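Local coordinates for 6b protein (Agrobacterium vitis, PDB 3AQ2) that disturbs plant cell proliferation, has an ADP-ribosylation fold, and probably acts as a toxin on the miRNA machinery of the host plant, at residues 68-72 against 129-133; 109-113 against 123-127; 159-163 against 186-190. All blocks are in the same frame, centred on the assembly; numbering follows the deposited sequence.

Interaction 1 of 3, residues 68-72 against 129-133; sequences VYVDE and STNGF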
loop_
_atom_site.group_PDB
_atom_site.type_symbol
_atom_site.label_atom_id
_atom_site.label_comp_id
_atom_site.label_asym_id
_atom_site.label_seq_id
_atom_site.Cartn_x
_atom_site.Cartn_y
_atom_site.Cartn_z
ATOM N N VAL A 68 -1.247 0.498 2.960
ATOM C CA VAL A 68 -0.013 1.084 3.485
ATOM C C VAL A 68 -0.449 2.307 4.288
ATOM O O VAL A 68 -0.982 3.266 3.741
ATOM C CB VAL A 68 1.005 1.463 2.375
ATOM C CG1 VAL A 68 2.205 2.174 2.975
ATOM C CG2 VAL A 68 1.451 0.206 1.617
ATOM N N TYR A 69 -0.248 2.237 5.602
ATOM C CA TYR A 69 -0.699 3.292 6.500
ATOM C C TYR A 69 0.267 4.477 6.521
ATOM O O TYR A 69 1.493 4.299 6.505
ATOM C CB TYR A 69 -0.969 2.707 7.894
ATOM C CG TYR A 69 -2.170 1.794 7.843
ATOM C CD1 TYR A 69 -2.029 0.408 7.668
ATOM C CD2 TYR A 69 -3.460 2.329 7.879
ATOM C CE1 TYR A 69 -3.153 -0.420 7.583
ATOM C CE2 TYR A 69 -4.589 1.507 7.794
ATOM C CZ TYR A 69 -4.433 0.145 7.648
ATOM O OH TYR A 69 -5.568 -0.633 7.552
ATOM N N VAL A 70 -0.295 5.687 6.521
ATOM C CA VAL A 70 0.496 6.920 6.368
ATOM C C VAL A 70 -0.170 8.079 7.130
ATOM O O VAL A 70 -1.302 7.950 7.607
ATOM C CB VAL A 70 0.645 7.330 4.869
ATOM C CG1 VAL A 70 1.384 6.259 4.069
ATOM C CG2 VAL A 70 -0.729 7.596 4.237
ATOM N N ASP A 71 0.540 9.197 7.245
ATOM C CA ASP A 71 -0.041 10.436 7.768
ATOM C C ASP A 71 -0.753 11.197 6.630
ATOM O O ASP A 71 -0.612 10.822 5.462
ATOM C CB ASP A 71 1.073 11.282 8.351
ATOM C CG ASP A 71 2.099 11.634 7.316
ATOM O OD1 ASP A 71 2.964 10.780 7.023
ATOM O OD2 ASP A 71 2.019 12.756 6.778
ATOM N N GLU A 72 -1.519 12.249 6.941
ATOM C CA GLU A 72 -2.308 12.884 5.870
ATOM C C GLU A 72 -1.447 13.597 4.834
ATOM O O GLU A 72 -1.762 13.561 3.650
ATOM C CB GLU A 72 -3.419 13.824 6.371
ATOM C CG GLU A 72 -4.472 14.072 5.262
ATOM C CD GLU A 72 -5.589 15.038 5.630
ATOM O OE1 GLU A 72 -5.648 15.510 6.790
ATOM O OE2 GLU A 72 -6.413 15.329 4.730
ATOM N N SER A 129 -0.240 9.339 14.791
ATOM C CA SER A 129 -0.452 10.319 13.715
ATOM C C SER A 129 0.148 9.800 12.394
ATOM O O SER A 129 -0.305 10.162 11.297
ATOM C CB SER A 129 0.143 11.682 14.073
ATOM O OG SER A 129 1.558 11.623 14.090
ATOM N N THR A 130 1.137 8.914 12.503
ATOM C CA THR A 130 1.818 8.385 11.320
ATOM C C THR A 130 1.005 7.339 10.539
ATOM O O THR A 130 1.407 6.920 9.450
ATOM C CB THR A 130 3.168 7.755 11.694
ATOM O OG1 THR A 130 2.938 6.630 12.546
ATOM C CG2 THR A 130 4.061 8.773 12.410
ATOM N N ASN A 131 -0.125 6.908 11.102
ATOM C CA ASN A 131 -0.996 5.934 10.434
ATOM C C ASN A 131 -2.485 6.310 10.452
ATOM O O ASN A 131 -3.340 5.433 10.337
ATOM C CB ASN A 131 -0.772 4.508 10.965
ATOM C CG ASN A 131 -1.046 4.377 12.461
ATOM O OD1 ASN A 131 -0.166 4.629 13.264
ATOM N ND2 ASN A 131 -2.258 3.946 12.828
ATOM N N GLY A 132 -2.774 7.610 10.576
ATOM C CA GLY A 132 -4.156 8.098 10.600
ATOM C C GLY A 132 -4.857 8.024 9.256
ATOM O O GLY A 132 -6.075 8.179 9.198
ATOM N N PHE A 133 -4.078 7.836 8.183
ATOM C CA PHE A 133 -4.585 7.751 6.810
ATOM C C PHE A 133 -4.031 6.508 6.122
ATOM O O PHE A 133 -3.229 5.785 6.710
ATOM C CB PHE A 133 -4.224 9.029 6.035
ATOM C CG PHE A 133 -5.007 10.222 6.496
ATOM C CD1 PHE A 133 -4.733 10.806 7.734
ATOM C CD2 PHE A 133 -6.078 10.708 5.744
ATOM C CE1 PHE A 133 -5.504 11.883 8.209
ATOM C CE2 PHE A 133 -6.851 11.785 6.210
ATOM C CZ PHE A 133 -6.552 12.377 7.442
HETATM O O HOH W 1 3.440 8.631 8.388
#

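Interaction 2 of 3, residues 109-113 against 123-127; sequences NAILQ and NYHHG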
loop_
_atom_site.group_PDB
_atom_site.type_symbol
_atom_site.label_atom_id
_atom_site.label_comp_id
_atom_site.label_asym_id
_atom_site.label_seq_id
_atom_site.Cartn_x
_atom_site.Cartn_y
_atom_site.Cartn_z
ATOM N N ASN A 109 -1.150 1.364 15.289
ATOM C CA ASN A 109 0.191 1.912 15.420
ATOM C C ASN A 109 1.095 0.998 16.246
ATOM O O ASN A 109 2.266 0.830 15.914
ATOM C CB ASN A 109 0.175 3.304 16.033
ATOM C CG ASN A 109 1.547 3.938 16.018
ATOM O OD1 ASN A 109 2.070 4.321 14.954
ATOM N ND2 ASN A 109 2.153 4.019 17.177
ATOM N N ALA A 110 0.546 0.386 17.294
ATOM C CA ALA A 110 1.326 -0.565 18.100
ATOM C C ALA A 110 1.811 -1.762 17.269
ATOM O O ALA A 110 2.970 -2.192 17.391
ATOM C CB ALA A 110 0.527 -1.042 19.314
ATOM N N ILE A 111 0.928 -2.289 16.427
ATOM C CA ILE A 111 1.297 -3.417 15.576
ATOM C C ILE A 111 2.321 -2.997 14.512
ATOM O O ILE A 111 3.294 -3.729 14.243
ATOM C CB ILE A 111 0.053 -4.061 14.949
ATOM C CG1 ILE A 111 -0.848 -4.624 16.061
ATOM C CG2 ILE A 111 0.444 -5.183 13.968
ATOM C CD1 ILE A 111 -2.142 -5.249 15.543
ATOM N N LEU A 112 2.108 -1.816 13.933
ATOM C CA LEU A 112 3.033 -1.279 12.931
ATOM C C LEU A 112 4.444 -1.052 13.476
ATOM O O LEU A 112 5.441 -1.326 12.787
ATOM C CB LEU A 112 2.485 0.018 12.334
ATOM C CG LEU A 112 1.296 -0.161 11.386
ATOM C CD1 LEU A 112 0.611 1.175 11.166
ATOM C CD2 LEU A 112 1.733 -0.823 10.041
ATOM N N GLN A 113 4.531 -0.566 14.715
ATOM C CA GLN A 113 5.828 -0.370 15.357
ATOM C C GLN A 113 6.583 -1.675 15.518
ATOM O O GLN A 113 7.804 -1.700 15.373
ATOM C CB GLN A 113 5.682 0.284 16.723
ATOM C CG GLN A 113 5.413 1.764 16.652
ATOM C CD GLN A 113 5.517 2.427 18.010
ATOM O OE1 GLN A 113 6.210 1.929 18.905
ATOM N NE2 GLN A 113 4.850 3.564 18.168
ATOM N N ASN A 123 7.711 6.663 9.416
ATOM C CA ASN A 123 8.284 6.025 10.588
ATOM C C ASN A 123 7.223 5.975 11.677
ATOM O O ASN A 123 6.922 6.996 12.318
ATOM C CB ASN A 123 9.526 6.810 11.041
ATOM C CG ASN A 123 10.182 6.223 12.276
ATOM O OD1 ASN A 123 9.633 5.336 12.939
ATOM N ND2 ASN A 123 11.373 6.732 12.603
ATOM N N TYR A 124 6.662 4.784 11.887
ATOM C CA TYR A 124 5.516 4.626 12.798
ATOM C C TYR A 124 5.874 4.819 14.262
ATOM O O TYR A 124 4.986 4.942 15.107
ATOM C CB TYR A 124 4.867 3.254 12.610
ATOM C CG TYR A 124 4.354 3.022 11.206
ATOM C CD1 TYR A 124 4.827 1.957 10.436
ATOM C CD2 TYR A 124 3.387 3.865 10.645
ATOM C CE1 TYR A 124 4.350 1.738 9.131
ATOM C CE2 TYR A 124 2.911 3.641 9.344
ATOM C CZ TYR A 124 3.395 2.574 8.598
ATOM O OH TYR A 124 2.908 2.349 7.312
ATOM N N HIS A 125 7.168 4.870 14.559
ATOM C CA HIS A 125 7.628 4.965 15.940
ATOM C C HIS A 125 7.364 6.332 16.575
ATOM O O HIS A 125 7.436 6.474 17.794
ATOM C CB HIS A 125 9.091 4.504 16.041
ATOM C CG HIS A 125 9.249 3.053 15.709
ATOM N ND1 HIS A 125 9.352 2.078 16.680
ATOM C CD2 HIS A 125 9.220 2.400 14.520
ATOM C CE1 HIS A 125 9.423 0.889 16.100
ATOM N NE2 HIS A 125 9.338 1.056 14.791
ATOM N N HIS A 126 7.013 7.314 15.746
ATOM C CA HIS A 126 6.573 8.615 16.258
ATOM C C HIS A 126 5.154 8.635 16.809
ATOM O O HIS A 126 4.758 9.620 17.449
ATOM C CB HIS A 126 6.722 9.680 15.193
ATOM C CG HIS A 126 8.147 9.972 14.862
ATOM N ND1 HIS A 126 9.007 10.566 15.761
ATOM C CD2 HIS A 126 8.873 9.704 13.757
ATOM C CE1 HIS A 126 10.201 10.679 15.205
ATOM N NE2 HIS A 126 10.143 10.169 13.988
ATOM N N GLY A 127 4.388 7.577 16.563
ATOM C CA GLY A 127 3.071 7.447 17.174
ATOM C C GLY A 127 1.954 7.442 16.144
ATOM O O GLY A 127 2.211 7.564 14.945
#

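Interaction 3 of 3, residues 159-163 against 186-190; sequences YARQG and EFQLS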
loop_
_atom_site.group_PDB
_atom_site.type_symbol
_atom_site.label_atom_id
_atom_site.label_comp_id
_atom_site.label_asym_id
_atom_site.label_seq_id
_atom_site.Cartn_x
_atom_site.Cartn_y
_atom_site.Cartn_z
ATOM N N TYR A 159 2.782 -8.033 4.467
ATOM C CA TYR A 159 3.612 -8.175 3.264
ATOM C C TYR A 159 4.690 -7.127 3.269
ATOM O O TYR A 159 4.491 -6.034 3.788
ATOM C CB TYR A 159 2.772 -8.005 1.993
ATOM C CG TYR A 159 1.611 -8.973 1.899
ATOM C CD1 TYR A 159 0.407 -8.701 2.545
ATOM C CD2 TYR A 159 1.719 -10.142 1.156
ATOM C CE1 TYR A 159 -0.671 -9.585 2.474
ATOM C CE2 TYR A 159 0.639 -11.042 1.072
ATOM C CZ TYR A 159 -0.540 -10.746 1.731
ATOM O OH TYR A 159 -1.598 -11.629 1.645
ATOM N N ALA A 160 5.831 -7.446 2.668
ATOM C CA ALA A 160 6.889 -6.456 2.548
ATOM C C ALA A 160 7.506 -6.483 1.166
ATOM O O ALA A 160 7.786 -7.569 0.637
ATOM C CB ALA A 160 7.953 -6.706 3.590
ATOM N N ARG A 161 7.682 -5.288 0.596
ATOM C CA ARG A 161 8.492 -5.076 -0.603
ATOM C C ARG A 161 9.871 -4.632 -0.140
ATOM O O ARG A 161 10.010 -3.595 0.534
ATOM C CB ARG A 161 7.865 -3.986 -1.475
ATOM C CG ARG A 161 8.593 -3.729 -2.783
ATOM C CD ARG A 161 7.956 -2.521 -3.490
ATOM N NE ARG A 161 8.566 -2.268 -4.797
ATOM C CZ ARG A 161 9.737 -1.646 -4.966
ATOM N NH1 ARG A 161 10.429 -1.225 -3.906
ATOM N NH2 ARG A 161 10.220 -1.444 -6.190
ATOM N N GLN A 162 10.892 -5.414 -0.490
ATOM C CA GLN A 162 12.269 -5.129 -0.066
ATOM C C GLN A 162 12.399 -5.029 1.472
ATOM O O GLN A 162 11.674 -5.713 2.187
ATOM C CB GLN A 162 12.814 -3.903 -0.818
ATOM C CG GLN A 162 12.884 -4.134 -2.335
ATOM C CD GLN A 162 13.895 -5.222 -2.723
ATOM O OE1 GLN A 162 13.523 -6.340 -3.101
ATOM N NE2 GLN A 162 15.173 -4.904 -2.609
ATOM N N GLY A 163 13.330 -4.221 1.983
ATOM C CA GLY A 163 13.484 -4.071 3.434
ATOM C C GLY A 163 14.164 -5.224 4.174
ATOM O O GLY A 163 14.142 -5.253 5.407
ATOM N N GLU A 186 15.151 -5.630 -12.662
ATOM C CA GLU A 186 15.225 -4.182 -12.562
ATOM C C GLU A 186 13.971 -3.643 -11.911
ATOM O O GLU A 186 12.872 -3.841 -12.414
ATOM C CB GLU A 186 15.394 -3.516 -13.929
ATOM C CG GLU A 186 15.661 -2.022 -13.772
ATOM C CD GLU A 186 15.339 -1.202 -15.003
ATOM O OE1 GLU A 186 15.419 -1.738 -16.129
ATOM O OE2 GLU A 186 15.007 -0.012 -14.812
ATOM N N PHE A 187 14.160 -2.955 -10.795
ATOM C CA PHE A 187 13.060 -2.301 -10.109
ATOM C C PHE A 187 13.583 -1.172 -9.228
ATOM O O PHE A 187 14.787 -1.076 -8.963
ATOM C CB PHE A 187 12.227 -3.323 -9.307
ATOM C CG PHE A 187 13.027 -4.120 -8.310
ATOM C CD1 PHE A 187 13.344 -3.582 -7.058
ATOM C CD2 PHE A 187 13.442 -5.414 -8.610
ATOM C CE1 PHE A 187 14.083 -4.320 -6.125
ATOM C CE2 PHE A 187 14.172 -6.164 -7.681
ATOM C CZ PHE A 187 14.495 -5.617 -6.442
ATOM N N GLN A 188 12.674 -0.315 -8.778
ATOM C CA GLN A 188 13.058 0.868 -8.009
ATOM C C GLN A 188 13.426 0.539 -6.577
ATOM O O GLN A 188 12.761 -0.262 -5.929
ATOM C CB GLN A 188 11.902 1.855 -7.964
ATOM C CG GLN A 188 11.523 2.430 -9.283
ATOM C CD GLN A 188 10.221 3.163 -9.159
ATOM O OE1 GLN A 188 10.201 4.365 -8.887
ATOM N NE2 GLN A 188 9.116 2.436 -9.320
ATOM N N LEU A 189 14.477 1.195 -6.095
ATOM C CA LEU A 189 14.867 1.135 -4.697
ATOM C C LEU A 189 15.083 2.557 -4.210
ATOM O O LEU A 189 16.098 3.190 -4.524
ATOM C CB LEU A 189 16.145 0.318 -4.519
ATOM C CG LEU A 189 16.032 -1.203 -4.461
ATOM C CD1 LEU A 189 17.429 -1.812 -4.549
ATOM C CD2 LEU A 189 15.338 -1.648 -3.184
ATOM N N SER A 190 14.119 3.048 -3.441
ATOM C CA SER A 190 14.108 4.430 -2.971
ATOM C C SER A 190 13.131 4.544 -1.808
ATOM O O SER A 190 12.272 3.675 -1.606
ATOM C CB SER A 190 13.654 5.375 -4.087
ATOM O OG SER A 190 13.834 6.730 -3.700
#

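Interaction 1 of 3, residues 68-72 against 129-133
F133 lays one face of its ring against the side chain of E72, and this pair accounts for much of the surface buried between 68-72 and 129-133. Methylene CG of E72 sits 3.5 Å from the centroid of the F133 ring, 17° off the ring normal, a CH-pi contact displaced toward the rim. With CG of E72 anti to its own nitrogen (chi1 -161°) and the chain extended beyond it, the carboxylate also reaches the ring and stacks nearly parallel to it, the planes 12° apart. A long glutamate suits this exposed edge of the contact: its methylenes cover the aromatic face while its acid end has a weak, distant ion pair with R15.

V70 supplies the backbone link. It forms an antiparallel hydrogen-bonded pair with F133, V70 N donating to F133 O at 2.9 Å, almost straight, and F133 N to V70 O at 2.8 Å. Here strand 66-70 joins strand 133-137, and G132 and F133 both face V70, a classic beta bulge in the pairing. The branched V70 and the aromatic F133 lie on the same sheet face, CG2 of V70 4.2 Å from CB of F133. Y69 packs CB against CB of N131 at 3.6 Å, its hydroxyl bonded to M98 O.

Just past the strand, D71 is the N-cap of helix 72-81, a place suited to a short acid: its side chain caps a backbone N just past the segment, and OD1 is bonded to the hydroxyl of T74. A water donates to D71 OD1 at 2.6 Å and to T130 O at 2.9 Å, bridging the two segments. Chemically, the contact thus combines a paired backbone at V70 with an apolar ring face beside it, while the capping carboxylate, supplied with several donors, would probably remain ionised.

Interaction 2 of 3, residues 109-113 against 123-127
L112 overlaps one face of the Y124 ring, with CD1 over its centre, 3.9 Å from the centroid and 12° off the normal. This is a CH-pi contact, and L112 CB adds to it by lying 3.6 Å from Y124 CD1. The branched leucine spreads over the flat ring: chi1 of -72° sets CG anti to the carbonyl carbon, and chi2 of 165° then turns CD1 and CD2 onto the aromatic carbons. Tyrosine suits the other side: its ring is buried under the leucine, while its hydroxyl bonds Y69 O and N87.

The contact packs helix 105-115 against the short 3-10 turn 124-126 that follows it, and the turn is opened by an Asx turn in which N123 OD1 accepts from H125 N at 3.0 Å. Q113 extends across this turn. Its CG lies over a face of the H125 imidazole, 4.1 Å from the centroid, and its NE2 makes a weak hydrogen bond to Y124 O at 3.4 Å. H125 itself is held by NE2, which is bonded to C116 O. At G127 the backbone angles would jam a CB against the preceding carbonyl oxygen, and glycine escapes this where the chain leaves the turn.

Interaction 3 of 3, residues 159-163 against 186-190
The end of strand 154-161, the middle strand of a three-stranded antiparallel sheet, meets the irregular stretch that leads into strand 192-194, and R161, the last residue of the strand, joins them through one carbonyl oxygen. Its side chain runs out fully extended, CG anti to the backbone N (chi1 -177°) and straight on to NE, which carries the guanidinium to Q188 O. Both terminal nitrogens grip that oxygen end-on: NH2 at 2.8 Å, in the carbonyl plane and on a lone pair, and NH1 at 3.2 Å, tilted 24° from that plane. The oxygen lies almost in the guanidinium plane, so the two bonds fix the rotation of the group. Arginine suits the place because it can span the gap and still offer several N-H groups: NH2 also forms a salt bridge with E57.

Beside this pair of bonds, Q162 meets F187 from the opposite direction and crosses L189 at about a right angle. Bent at chi2, it brings its amide carbon CD to 3.5 Å from F187 CE1, with the amide and ring planes 62° apart. Its NE2 lies at the edge of the F187 ring, in the ring plane, and 3.3 Å from methyl CD2 of L189. A flexible, uncharged glutamine can meet both apolar neighbours at this surface.

Strand 143-151 flanks 154-161 on one side and contributes F143, which touches R161, while R161 pairs by backbone with T93 of strand 93-96 on the other. Strand 192-194 supplies I193, in contact with both R161 and Q188, and the Q188 amide is bonded to H194 O.

Overall arrangement
Followed from the N terminus, the chain passes helix 20-38 and several short strands before strand 66-70, where interaction 1 begins; that contact closes 57 residues later at 129-133, on entering strand 133-137. Within this loop lies interaction 2, whose much shorter loop joins helix 105-115 to the turn after it. The two touch, their centres about 10 Å apart: the hydrogen bond from Y124 to Y69 ties the turn to edge strand 66-70 of the mixed sheet, and the helix packs on Y69 through L112. Interaction 3 follows in series, crossing neither, and links the three-stranded sheet to the approach to strand 192-194; its centre is about 20 Å from each of the others.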